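Local structure of 2-hydroxyethylphosphonate dioxygenase (Streptomyces viridochromogenes, 4YAR) at residues 356-361 and 402-407; 321-326 and 336-341; 102-107 and 385-390; 108-113 and 195-200; 348-353 and 394-399. The protein catalyses the iron(II)-dependent, oxygen-consuming cleavage of 2-hydroxyethylphosphonate to hydroxymethylphosphonate and formate in the biosynthesis of the antibiotic phosphinothricin tripeptide. The protein carries 1 engineered substitution. One frame throughout, in Å; residues are numbered along the deposited sequence.

Contact 1: 356-361 and 402-407; sequences NHYVVT and VLKFGS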
# COMPACT_ATOMS: atom_id res chain seq x y z
N ASN A 356 -0.18 9.59 0.56
CA ASN A 356 -0.69 10.01 -0.74
C ASN A 356 0.46 10.33 -1.69
O ASN A 356 1.51 10.94 -1.27
CB ASN A 356 -1.51 11.33 -0.65
CG ASN A 356 -2.81 11.21 0.15
OD1 ASN A 356 -3.52 10.25 0.10
ND2 ASN A 356 -3.13 12.30 0.89
N HIS A 357 0.24 10.07 -2.99
CA HIS A 357 1.09 10.55 -4.02
C HIS A 357 0.27 11.30 -5.02
O HIS A 357 -0.86 10.78 -5.43
CB HIS A 357 1.81 9.38 -4.76
CG HIS A 357 2.71 8.56 -3.90
ND1 HIS A 357 4.08 8.71 -3.91
CD2 HIS A 357 2.46 7.55 -3.05
CE1 HIS A 357 4.62 7.80 -3.14
NE2 HIS A 357 3.67 7.12 -2.59
N TYR A 358 0.65 12.55 -5.31
CA TYR A 358 -0.15 13.36 -6.19
C TYR A 358 0.62 13.72 -7.46
O TYR A 358 1.82 14.02 -7.37
CB TYR A 358 -0.52 14.73 -5.55
CG TYR A 358 -1.52 14.71 -4.41
CD1 TYR A 358 -2.87 14.64 -4.65
CD2 TYR A 358 -1.09 14.75 -3.11
CE1 TYR A 358 -3.77 14.68 -3.63
CE2 TYR A 358 -1.97 14.78 -2.07
CZ TYR A 358 -3.34 14.74 -2.32
OH TYR A 358 -4.25 14.75 -1.30
N VAL A 359 -0.06 13.77 -8.58
CA VAL A 359 0.50 14.35 -9.83
C VAL A 359 -0.44 15.30 -10.52
O VAL A 359 -1.67 15.01 -10.72
CB VAL A 359 1.04 13.28 -10.81
CG1 VAL A 359 -0.07 12.36 -11.27
CG2 VAL A 359 1.77 13.95 -12.01
N VAL A 360 0.08 16.48 -10.82
CA VAL A 360 -0.70 17.54 -11.43
C VAL A 360 -0.81 17.26 -12.94
O VAL A 360 0.18 16.98 -13.59
CB VAL A 360 -0.03 18.93 -11.26
CG1 VAL A 360 -0.86 19.98 -11.94
CG2 VAL A 360 0.16 19.31 -9.82
N THR A 361 -2.02 17.32 -13.45
CA THR A 361 -2.29 17.12 -14.88
C THR A 361 -2.77 18.37 -15.59
O THR A 361 -2.63 18.43 -16.82
CB THR A 361 -3.27 16.04 -15.15
OG1 THR A 361 -4.52 16.35 -14.55
CG2 THR A 361 -2.77 14.68 -14.60
N VAL A 402 -5.54 17.36 -10.43
CA VAL A 402 -4.50 16.56 -9.89
C VAL A 402 -4.98 15.13 -9.74
O VAL A 402 -6.15 14.90 -9.39
CB VAL A 402 -4.00 17.19 -8.56
CG1 VAL A 402 -5.05 17.10 -7.46
CG2 VAL A 402 -2.74 16.50 -8.06
N LEU A 403 -4.08 14.18 -9.94
CA LEU A 403 -4.43 12.76 -9.65
C LEU A 403 -3.92 12.43 -8.24
O LEU A 403 -2.83 12.87 -7.87
CB LEU A 403 -3.76 11.84 -10.68
CG LEU A 403 -4.05 12.02 -12.17
CD1 LEU A 403 -3.61 10.84 -13.01
CD2 LEU A 403 -5.49 12.31 -12.39
N LYS A 404 -4.78 11.77 -7.45
CA LYS A 404 -4.50 11.43 -6.09
C LYS A 404 -4.42 9.91 -5.97
O LYS A 404 -5.44 9.19 -6.14
CB LYS A 404 -5.55 11.95 -5.15
CG LYS A 404 -5.42 11.44 -3.73
CD LYS A 404 -6.39 12.23 -2.88
CE LYS A 404 -6.30 11.83 -1.42
NZ LYS A 404 -6.27 13.06 -0.66
N PHE A 405 -3.28 9.42 -5.60
CA PHE A 405 -3.08 7.97 -5.38
C PHE A 405 -2.83 7.76 -3.91
O PHE A 405 -2.25 8.60 -3.20
CB PHE A 405 -1.92 7.40 -6.22
CG PHE A 405 -2.08 7.54 -7.70
CD1 PHE A 405 -2.82 6.59 -8.43
CD2 PHE A 405 -1.58 8.63 -8.37
CE1 PHE A 405 -2.95 6.68 -9.82
CE2 PHE A 405 -1.70 8.72 -9.75
CZ PHE A 405 -2.41 7.77 -10.47
N GLY A 406 -3.14 6.55 -3.42
CA GLY A 406 -2.90 6.23 -2.08
C GLY A 406 -2.44 4.81 -1.89
O GLY A 406 -2.87 3.90 -2.52
N SER A 407 -1.50 4.68 -0.96
CA SER A 407 -0.95 3.38 -0.58
C SER A 407 -0.41 3.46 0.85
O SER A 407 -0.43 4.53 1.45
CB SER A 407 0.17 2.98 -1.54
OG SER A 407 1.20 3.97 -1.67
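An antiparallel ladder in the seven-stranded sheet of a cupin-type beta fold pairs 356-361 with 402-407, the two N-to-C directions lying 164° apart. His-357 with Phe-405 and Val-359 with Leu-403 are the hydrogen-bonded pairs: His-357 N reaches Phe-405 O at 2.9 Å, and Leu-403 N reaches Val-359 O at 2.7 Å. Between them stands the non-hydrogen-bonded pair Tyr-358 and Lys-404, whose side chains run side by side in the same direction. CG of Lys-404 lies opposite its own backbone N (chi1 171°) and the chain stays extended to CE, which carries its methylenes along the phenol, with CG 3.6 Å from Tyr-358 CE1. At the far end NZ donates to Tyr-358 OH over 2.7 Å. That hydroxyl also bonds His-394 NE2, and NZ has a second partner in the salt bridge to Asp-352, a network that holds the lysine end and probably favours its charged form. Val-402 CG2 packs against Tyr-358 CB at 3.8 Å on this same face. The face of Val-359 and Leu-403 is apolar there, Val-359 CG1 lying 3.8 Å from Leu-403 CB. Val-359 touches Leu-101, Leu-403 and Phe-405 touch Leu-138 and Val-136 of strand 133-140 respectively, and strand 394-397 packs against Val-402 and Tyr-358. In the sheet, strands 385-388 and 335-343 flank this pair.

Contact 2: 321-326 and 336-341; sequences EAASMA and GSFLRV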
# COMPACT_ATOMS: atom_id res chain seq x y z
N GLU A 321 -13.95 18.69 -6.79
CA GLU A 321 -14.76 17.69 -7.48
C GLU A 321 -13.92 16.40 -7.64
O GLU A 321 -12.76 16.48 -7.94
CB GLU A 321 -15.33 18.21 -8.79
CG GLU A 321 -16.61 17.46 -9.23
CD GLU A 321 -17.16 17.86 -10.61
OE1 GLU A 321 -18.11 17.21 -11.08
OE2 GLU A 321 -16.67 18.82 -11.22
N ALA A 322 -14.51 15.26 -7.31
CA ALA A 322 -13.74 13.98 -7.29
C ALA A 322 -14.37 12.98 -8.21
O ALA A 322 -15.57 12.93 -8.35
CB ALA A 322 -13.63 13.45 -5.86
N ALA A 323 -13.55 12.13 -8.87
CA ALA A 323 -14.09 11.01 -9.57
C ALA A 323 -13.17 9.79 -9.27
O ALA A 323 -11.96 9.96 -9.05
CB ALA A 323 -14.06 11.29 -11.06
N SER A 324 -13.76 8.62 -9.28
CA SER A 324 -13.05 7.40 -8.93
C SER A 324 -12.26 6.77 -10.02
O SER A 324 -12.71 6.66 -11.14
CB SER A 324 -14.05 6.33 -8.44
OG SER A 324 -14.88 6.84 -7.38
N MET A 325 -11.06 6.33 -9.66
CA MET A 325 -10.31 5.40 -10.50
C MET A 325 -10.68 4.02 -10.05
O MET A 325 -11.50 3.85 -9.11
CB MET A 325 -8.80 5.56 -10.39
CG MET A 325 -8.32 6.91 -10.70
SD MET A 325 -6.51 6.83 -10.71
CE MET A 325 -6.25 8.63 -10.93
N ALA A 326 -10.22 3.02 -10.80
CA ALA A 326 -10.43 1.64 -10.42
C ALA A 326 -10.04 1.31 -8.97
O ALA A 326 -9.05 1.83 -8.42
CB ALA A 326 -9.74 0.76 -11.40
N GLY A 336 -7.22 5.25 -5.78
CA GLY A 336 -6.95 6.29 -6.85
C GLY A 336 -8.13 7.13 -7.12
O GLY A 336 -9.22 6.60 -7.29
N SER A 337 -7.91 8.46 -7.21
CA SER A 337 -9.01 9.43 -7.51
C SER A 337 -8.51 10.52 -8.47
O SER A 337 -7.33 10.86 -8.45
CB SER A 337 -9.49 10.10 -6.20
OG SER A 337 -9.91 9.13 -5.24
N PHE A 338 -9.39 11.01 -9.33
CA PHE A 338 -9.16 12.25 -10.09
C PHE A 338 -9.75 13.39 -9.26
O PHE A 338 -10.89 13.26 -8.79
CB PHE A 338 -9.84 12.24 -11.44
CG PHE A 338 -9.53 11.08 -12.34
CD1 PHE A 338 -8.44 11.10 -13.22
CD2 PHE A 338 -10.38 9.99 -12.39
CE1 PHE A 338 -8.20 10.02 -14.07
CE2 PHE A 338 -10.20 8.95 -13.34
CZ PHE A 338 -9.05 8.95 -14.12
N LEU A 339 -9.00 14.45 -9.06
CA LEU A 339 -9.46 15.65 -8.32
C LEU A 339 -9.40 16.94 -9.16
O LEU A 339 -8.35 17.34 -9.64
CB LEU A 339 -8.69 15.89 -7.07
CG LEU A 339 -8.70 14.86 -5.96
CD1 LEU A 339 -7.93 15.39 -4.79
CD2 LEU A 339 -10.15 14.56 -5.51
N ARG A 340 -10.54 17.59 -9.29
CA ARG A 340 -10.62 18.94 -9.86
C ARG A 340 -10.56 20.02 -8.75
O ARG A 340 -11.33 19.94 -7.80
CB ARG A 340 -11.92 19.00 -10.64
CG ARG A 340 -11.95 19.96 -11.79
CD ARG A 340 -13.37 20.09 -12.29
NE ARG A 340 -13.40 20.20 -13.73
CZ ARG A 340 -14.47 20.57 -14.45
NH1 ARG A 340 -15.62 20.87 -13.84
NH2 ARG A 340 -14.39 20.64 -15.78
N VAL A 341 -9.64 20.99 -8.87
CA VAL A 341 -9.45 22.04 -7.91
C VAL A 341 -9.94 23.34 -8.59
O VAL A 341 -9.64 23.57 -9.75
CB VAL A 341 -7.92 22.18 -7.55
CG1 VAL A 341 -7.70 23.21 -6.48
CG2 VAL A 341 -7.35 20.83 -7.13
O HOH W 1 -9.50 3.61 -6.22
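Met-325 lies over one face of the Phe-338 ring where the beta hairpin of strands 320-324 and 335-343 opens toward its connecting loop. The extended methionine chain (chi2 -173°) carries CG, SD and CE over the phenyl face, with CE displaced toward the rim, 4.1 Å from the Phe-338 ring centroid and 16° off the normal, a CH-pi contact. SD, farther above the same face, makes this also a Met-aromatic contact. Leu-403 and, beside the sulfur, Phe-405 of the next strand touch Met-325, which lies on the same sheet face and also meets Ile-134 of strand 133-140. At the other end Glu-321 and Arg-340 form a hydrogen-bonded pair whose side chains run alongside each other. Their salt bridge is long, OE2 of Glu-321 to NH1 of Arg-340 measuring 3.5 Å, and the carboxylate and guanidinium planes are 64° apart, which excludes a flat grip. On the sheet face opposite Phe-338, Ala-322 CB meets Leu-339 CD2 at 3.7 Å. Past the last regular pair, Met-325 N donates to Gly-336 O, from above the carbonyl plane, and a water accepts from Gly-336 N at 2.8 Å while donating to Ala-326 O at 2.9 Å.

Contact 3: 102-107 and 385-390; sequences AAPEGR and SAWTGP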
# COMPACT_ATOMS: atom_id res chain seq x y z
N ALA A 102 7.45 12.24 -7.35
CA ALA A 102 7.93 12.45 -6.02
C ALA A 102 7.76 11.30 -5.05
O ALA A 102 6.69 10.68 -4.95
CB ALA A 102 7.30 13.68 -5.43
N ALA A 103 8.81 11.07 -4.28
CA ALA A 103 8.79 10.07 -3.24
C ALA A 103 9.88 10.32 -2.21
O ALA A 103 10.96 10.85 -2.63
CB ALA A 103 8.95 8.72 -3.86
N PRO A 104 9.67 9.92 -0.93
CA PRO A 104 10.81 10.02 -0.01
C PRO A 104 12.04 9.25 -0.52
O PRO A 104 11.91 8.26 -1.25
CB PRO A 104 10.29 9.38 1.29
CG PRO A 104 8.78 9.43 1.21
CD PRO A 104 8.46 9.39 -0.27
N GLU A 105 13.24 9.69 -0.20
CA GLU A 105 14.42 9.06 -0.75
C GLU A 105 14.44 7.61 -0.32
O GLU A 105 14.08 7.27 0.81
CB GLU A 105 15.70 9.82 -0.32
CG GLU A 105 16.96 9.44 -1.10
CD GLU A 105 17.68 10.64 -1.72
OE1 GLU A 105 17.01 11.61 -2.14
OE2 GLU A 105 18.93 10.59 -1.82
N GLY A 106 14.76 6.72 -1.25
CA GLY A 106 14.80 5.29 -0.92
C GLY A 106 13.50 4.56 -1.20
O GLY A 106 13.51 3.36 -1.46
N ARG A 107 12.37 5.27 -1.19
CA ARG A 107 11.07 4.59 -1.29
C ARG A 107 10.75 4.40 -2.76
O ARG A 107 11.47 4.87 -3.64
CB ARG A 107 9.95 5.37 -0.61
CG ARG A 107 10.23 5.87 0.79
CD ARG A 107 9.76 4.97 1.93
NE ARG A 107 10.08 5.68 3.19
CZ ARG A 107 11.33 6.01 3.61
NH1 ARG A 107 12.42 5.70 2.92
NH2 ARG A 107 11.50 6.66 4.75
N SER A 385 4.77 16.85 -8.96
CA SER A 385 4.16 15.86 -8.08
C SER A 385 4.56 16.10 -6.64
O SER A 385 5.56 16.81 -6.37
CB SER A 385 4.60 14.46 -8.51
OG SER A 385 6.01 14.36 -8.53
N ALA A 386 3.81 15.46 -5.74
CA ALA A 386 4.12 15.45 -4.35
C ALA A 386 3.76 14.15 -3.64
O ALA A 386 2.97 13.33 -4.15
CB ALA A 386 3.41 16.60 -3.70
N TRP A 387 4.31 14.01 -2.42
CA TRP A 387 4.01 12.87 -1.51
C TRP A 387 3.60 13.44 -0.20
O TRP A 387 4.24 14.36 0.23
CB TRP A 387 5.22 12.01 -1.35
CG TRP A 387 5.13 11.00 -0.30
CD1 TRP A 387 4.65 9.73 -0.43
CD2 TRP A 387 5.53 11.12 1.07
NE1 TRP A 387 4.72 9.07 0.73
CE2 TRP A 387 5.25 9.89 1.68
CE3 TRP A 387 6.08 12.15 1.85
CZ2 TRP A 387 5.55 9.66 3.04
CZ3 TRP A 387 6.33 11.91 3.20
CH2 TRP A 387 6.08 10.67 3.74
N THR A 388 2.57 12.90 0.44
CA THR A 388 2.22 13.33 1.80
C THR A 388 2.31 12.13 2.74
O THR A 388 1.83 11.07 2.34
CB THR A 388 0.85 13.98 1.88
OG1 THR A 388 -0.17 13.10 1.49
CG2 THR A 388 0.76 15.23 0.88
N GLY A 389 2.93 12.29 3.93
CA GLY A 389 2.97 11.25 4.95
C GLY A 389 1.56 11.04 5.53
O GLY A 389 0.65 11.84 5.29
N PRO A 390 1.37 9.96 6.28
CA PRO A 390 0.07 9.68 6.93
C PRO A 390 -0.29 10.83 7.88
O PRO A 390 0.57 11.33 8.59
CB PRO A 390 0.34 8.41 7.71
CG PRO A 390 1.46 7.76 6.96
CD PRO A 390 2.36 8.88 6.56
O HOH W 2 4.16 11.49 -6.25
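Pro-104 sits squarely on the indole of Trp-387: its CG is 3.5 Å from the centroid of the six-membered ring and 10° off the normal, a CH-pi contact over the face. CD follows toward the five-membered ring, 3.7 Å from Trp-387 CG, so the pyrrolidine spans both rings. Gly-389 N lies above the opposite face of the indole, which is thus sandwiched between the loop and its own strand's continuation. A second point of attachment is polar. Ala-102 N donates to Ser-385 OG over 2.8 Å at 162°, and the serine chi1 of 56° brings the hydroxyl between its N and carbonyl carbon, on the side facing the loop. One step along, a water donates to Ala-102 O and to Ala-386 O, 3.0 Å from each. The loop joins strands 93-100 and 111-115 of one sheet, whereas 385-388 belongs to the other, in which it pairs with strands 73-76 and 355-362. Within the loop, Pro-104 to Arg-107 form a type II turn, closed by Arg-107 N to Pro-104 O at 3.0 Å. Farther out, Trp-387 NE1 bonds to Glu-355 OE1, His-357 meets the indole edge-to-face, and Arg-107 joins Asp-66 at a cadmium site.

Contact 4: 108-113 and 195-200; sequences VAPVVL and VSYTAQ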
# COMPACT_ATOMS: atom_id res chain seq x y z
N VAL A 108 9.68 3.65 -3.02
CA VAL A 108 9.32 3.31 -4.38
C VAL A 108 8.63 4.52 -4.96
O VAL A 108 7.72 4.99 -4.40
CB VAL A 108 8.48 2.08 -4.44
CG1 VAL A 108 7.99 1.84 -5.90
CG2 VAL A 108 9.29 0.88 -3.92
N ALA A 109 9.16 5.04 -6.05
CA ALA A 109 8.56 6.22 -6.68
C ALA A 109 7.50 5.76 -7.70
O ALA A 109 7.74 4.80 -8.43
CB ALA A 109 9.65 7.05 -7.33
N PRO A 110 6.33 6.40 -7.75
CA PRO A 110 5.32 6.23 -8.82
C PRO A 110 5.95 6.50 -10.19
O PRO A 110 6.92 7.23 -10.27
CB PRO A 110 4.30 7.33 -8.53
CG PRO A 110 4.43 7.60 -7.07
CD PRO A 110 5.89 7.38 -6.74
N VAL A 111 5.47 5.82 -11.22
CA VAL A 111 6.13 5.87 -12.53
C VAL A 111 5.17 6.39 -13.59
O VAL A 111 4.02 6.01 -13.62
CB VAL A 111 6.61 4.47 -12.99
CG1 VAL A 111 7.24 4.55 -14.40
CG2 VAL A 111 7.66 3.91 -12.04
N VAL A 112 5.65 7.29 -14.43
CA VAL A 112 4.98 7.66 -15.64
C VAL A 112 5.70 7.05 -16.81
O VAL A 112 6.96 7.09 -16.85
CB VAL A 112 4.88 9.18 -15.78
CG1 VAL A 112 4.40 9.59 -17.14
CG2 VAL A 112 4.06 9.85 -14.65
N LEU A 113 4.94 6.43 -17.71
CA LEU A 113 5.50 5.87 -18.95
C LEU A 113 4.97 6.51 -20.22
O LEU A 113 3.75 6.73 -20.41
CB LEU A 113 5.34 4.38 -19.08
CG LEU A 113 5.81 3.43 -18.02
CD1 LEU A 113 5.01 3.68 -16.77
CD2 LEU A 113 5.64 1.99 -18.45
N VAL A 195 0.12 6.40 -15.95
CA VAL A 195 0.72 6.24 -14.63
C VAL A 195 0.50 4.85 -14.15
O VAL A 195 -0.65 4.34 -14.25
CB VAL A 195 0.11 7.13 -13.52
CG1 VAL A 195 0.74 6.78 -12.16
CG2 VAL A 195 0.14 8.56 -13.85
N SER A 196 1.56 4.23 -13.63
CA SER A 196 1.47 2.95 -12.98
C SER A 196 1.84 3.19 -11.53
O SER A 196 2.97 3.60 -11.23
CB SER A 196 2.35 1.90 -13.61
OG SER A 196 2.22 0.64 -12.94
N TYR A 197 0.88 2.96 -10.65
CA TYR A 197 0.99 3.22 -9.23
C TYR A 197 0.87 1.91 -8.42
O TYR A 197 -0.22 1.33 -8.35
CB TYR A 197 -0.12 4.15 -8.76
CG TYR A 197 0.03 4.54 -7.29
CD1 TYR A 197 0.96 5.49 -6.91
CD2 TYR A 197 -0.75 3.96 -6.31
CE1 TYR A 197 1.14 5.83 -5.59
CE2 TYR A 197 -0.62 4.29 -4.97
CZ TYR A 197 0.33 5.25 -4.60
OH TYR A 197 0.45 5.56 -3.27
N THR A 198 1.98 1.51 -7.83
CA THR A 198 2.01 0.27 -7.06
C THR A 198 1.77 0.55 -5.56
O THR A 198 1.96 1.64 -5.06
CB THR A 198 3.34 -0.42 -7.22
OG1 THR A 198 4.31 0.42 -6.58
CG2 THR A 198 3.72 -0.68 -8.68
N ALA A 199 1.19 -0.39 -4.87
CA ALA A 199 1.12 -0.26 -3.41
C ALA A 199 2.06 -1.31 -2.89
O ALA A 199 2.34 -2.27 -3.59
CB ALA A 199 -0.30 -0.55 -2.95
N GLN A 200 2.41 -1.20 -1.61
CA GLN A 200 3.09 -2.30 -0.88
C GLN A 200 2.27 -3.55 -0.92
O GLN A 200 1.06 -3.51 -0.83
CB GLN A 200 3.39 -1.89 0.59
CG GLN A 200 2.24 -2.09 1.62
CD GLN A 200 0.94 -1.30 1.36
OE1 GLN A 200 0.91 -0.24 0.69
NE2 GLN A 200 -0.16 -1.79 1.95
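Val-111 and Ser-196 form a hydrogen-bonded antiparallel pair in the six-stranded sheet of the cupin-type fold, beside the iron site of His-129 and His-182, which holds cadmium here. The two bonds of this pair are unequal. Ser-196 N donates to Val-111 O at 3.0 Å and 165°, while the return bond from Val-111 N to Ser-196 O stretches to 3.3 Å and is weak despite its straight 166°. The same carbonyl oxygen of Val-111 also takes a CA-H contact from Val-195, whose CA is 3.5 Å away. Neighbouring strands satisfy the alternate backbone groups: Val-112 bonds to Tyr-99 and Pro-110 to Leu-101, while Val-195 and Tyr-197 bond to Val-136 and Ile-134 of strand 133-140. Having no N-H, Pro-110 can offer only its carbonyl, and regular pairing with 195-200 stops there. The polar ends of Tyr-197 and Gln-200 find their partners outside the two segments. Tyr-197 OH is modelled as bonded to Ser-407 OG, though at a separation too short to be taken literally, and its ring stacks on Phe-405. Gln-200 OE1 accepts from Gly-408 N. Ser-196 binds substrate in a site shared between the two subunits of the dimer; Thr-198, two residues on, is close to the iron ligand His-129, while Tyr-98, another substrate contact, packs on Val-111. On the other face, Val-112 CG2 lies 4.2 Å from Val-195 CG2. Tyr-197 CG stands opposite its own backbone N (chi1 -175°), which presents the ring edge to Pro-110: CG of the proline comes to 4.0 Å of Tyr-197 CE1.

Contact 5: 348-353 and 394-399; sequences ADLIDH and HRWHGT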
# COMPACT_ATOMS: atom_id res chain seq x y z
N ALA A 348 -10.47 22.83 1.24
CA ALA A 348 -10.97 21.86 2.26
C ALA A 348 -9.71 21.15 2.68
O ALA A 348 -8.79 20.86 1.79
CB ALA A 348 -12.02 20.87 1.71
N ASP A 349 -9.60 20.92 3.99
CA ASP A 349 -8.38 20.32 4.48
C ASP A 349 -8.50 18.83 4.12
O ASP A 349 -9.59 18.24 4.24
CB ASP A 349 -8.13 20.57 5.98
CG ASP A 349 -7.36 21.90 6.22
OD1 ASP A 349 -7.42 22.77 5.35
OD2 ASP A 349 -6.58 22.08 7.22
N LEU A 350 -7.41 18.30 3.57
CA LEU A 350 -7.22 16.87 3.40
C LEU A 350 -6.32 16.32 4.49
O LEU A 350 -5.23 16.88 4.80
CB LEU A 350 -6.64 16.60 2.00
CG LEU A 350 -7.44 17.21 0.88
CD1 LEU A 350 -6.64 17.21 -0.41
CD2 LEU A 350 -8.78 16.54 0.64
N ILE A 351 -6.75 15.23 5.08
CA ILE A 351 -6.04 14.51 6.15
C ILE A 351 -6.40 13.05 5.73
O ILE A 351 -7.55 12.67 5.59
CB ILE A 351 -6.41 14.88 7.61
CG1 ILE A 351 -6.61 16.41 7.81
CG2 ILE A 351 -5.27 14.53 8.57
CD1 ILE A 351 -6.92 16.88 9.26
N ASP A 352 -5.40 12.25 5.39
CA ASP A 352 -5.66 10.88 5.04
C ASP A 352 -5.01 9.97 6.07
O ASP A 352 -4.01 10.30 6.61
CB ASP A 352 -5.01 10.53 3.68
CG ASP A 352 -5.90 10.82 2.48
OD1 ASP A 352 -5.99 12.01 2.20
OD2 ASP A 352 -6.31 9.86 1.72
N HIS A 353 -5.53 8.77 6.23
CA HIS A 353 -4.94 7.84 7.24
C HIS A 353 -3.69 7.02 6.84
O HIS A 353 -3.23 6.13 7.58
CB HIS A 353 -6.01 6.96 7.81
CG HIS A 353 -6.52 5.93 6.87
ND1 HIS A 353 -5.80 4.79 6.58
CD2 HIS A 353 -7.72 5.80 6.24
CE1 HIS A 353 -6.51 4.03 5.78
NE2 HIS A 353 -7.69 4.58 5.59
N HIS A 394 -3.20 18.96 4.76
CA HIS A 394 -2.82 19.68 3.52
C HIS A 394 -4.05 20.06 2.72
O HIS A 394 -5.21 19.68 3.02
CB HIS A 394 -1.81 18.83 2.66
CG HIS A 394 -2.40 17.55 2.14
ND1 HIS A 394 -2.65 16.45 2.93
CD2 HIS A 394 -2.79 17.21 0.89
CE1 HIS A 394 -3.15 15.48 2.19
NE2 HIS A 394 -3.25 15.92 0.95
N ARG A 395 -3.83 20.91 1.73
CA ARG A 395 -4.90 21.36 0.88
C ARG A 395 -4.27 21.85 -0.44
O ARG A 395 -3.10 22.13 -0.52
CB ARG A 395 -5.69 22.49 1.56
CG ARG A 395 -4.81 23.67 1.83
CD ARG A 395 -5.48 24.59 2.82
NE ARG A 395 -5.39 24.06 4.17
CZ ARG A 395 -4.31 24.08 4.93
NH1 ARG A 395 -3.22 24.67 4.53
NH2 ARG A 395 -4.34 23.52 6.15
N TRP A 396 -5.09 21.87 -1.47
CA TRP A 396 -4.72 22.41 -2.81
C TRP A 396 -5.53 23.70 -3.08
O TRP A 396 -6.75 23.72 -2.80
CB TRP A 396 -4.98 21.42 -3.90
CG TRP A 396 -4.14 20.21 -3.91
CD1 TRP A 396 -4.44 19.03 -3.32
CD2 TRP A 396 -2.87 20.03 -4.58
NE1 TRP A 396 -3.41 18.12 -3.55
CE2 TRP A 396 -2.44 18.70 -4.31
CE3 TRP A 396 -2.03 20.84 -5.34
CZ2 TRP A 396 -1.24 18.20 -4.79
CZ3 TRP A 396 -0.85 20.35 -5.80
CH2 TRP A 396 -0.47 19.03 -5.56
N HIS A 397 -4.87 24.71 -3.65
CA HIS A 397 -5.52 25.95 -4.18
C HIS A 397 -5.13 26.10 -5.67
O HIS A 397 -4.12 25.55 -6.11
CB HIS A 397 -5.07 27.31 -3.48
CG HIS A 397 -5.17 27.33 -1.98
ND1 HIS A 397 -6.27 26.87 -1.27
CD2 HIS A 397 -4.31 27.82 -1.05
CE1 HIS A 397 -6.06 27.01 0.03
NE2 HIS A 397 -4.88 27.59 0.19
N GLY A 398 -5.91 26.90 -6.41
CA GLY A 398 -5.69 27.09 -7.86
C GLY A 398 -6.81 26.51 -8.69
O GLY A 398 -7.88 26.23 -8.18
N THR A 399 -6.60 26.46 -10.01
CA THR A 399 -7.56 25.99 -10.93
C THR A 399 -6.83 25.00 -11.82
O THR A 399 -5.95 25.34 -12.58
CB THR A 399 -8.12 27.17 -11.77
OG1 THR A 399 -8.86 28.00 -10.86
CG2 THR A 399 -9.07 26.68 -12.87
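Leu-350 and His-394 form a single antiparallel bridge of the hydrogen-bonded type, in a crossing where the touching parts of the two chains run 130° apart. Leu-350 N donates to His-394 O at 2.7 Å, and His-394 N returns a bond to Leu-350 O at 2.9 Å. Around this bridge the side chains form two groups, one packed round the His-394 ring and one charged. A chi1 of 64° folds the imidazole of His-394 back over its own backbone, so that it turns a face to Leu-350, whose CB lies 3.8 Å from the ring centroid in a CH-pi contact. The rotation of this ring is fixed by bonds at both nitrogens, ND1 to Val-392 O and NE2 to Tyr-358 OH. Leu-350 CD1 continues to the edge of the Trp-396 indole, 4.1 Å from CD1. One residue away, Arg-395 grips Asp-349 side-on: NE meets OD1 at 2.7 Å and NH2 meets OD2 at 2.9 Å, both on the syn sides. The oxygens lie in the guanidinium plane, yet the carboxylate is turned 39° against it. Glu-368 and Asp-370 take further bonds from the same guanidinium, so three acids share its charge. An isolated bridge of this kind ties the loop between strands 335-343 and 355-362 to the edge strand 394-397 of a three-stranded antiparallel sheet, away from the annotated sites.

Contacts 1, 2 and 3 share the seven-stranded sheet, contact 1 at its middle with its centre 9 and 11 Å from those of contacts 2 and 3. Contact 4 lies in the six-stranded sheet that faces it, and contact 5 on the other side; centre to centre they are 10 and 12 Å from contact 1 and 21 Å from each other. Along the chain contacts 4 and 2 are nested in the long loop closed by contact 3, whose segments alternate with those of contacts 1 and 5, as theirs do with each other. Segment 102-107 runs straight into 108-113, so one piece of chain touches the seven-stranded sheet and pairs within the six-stranded one. Contact 1 touches all four others.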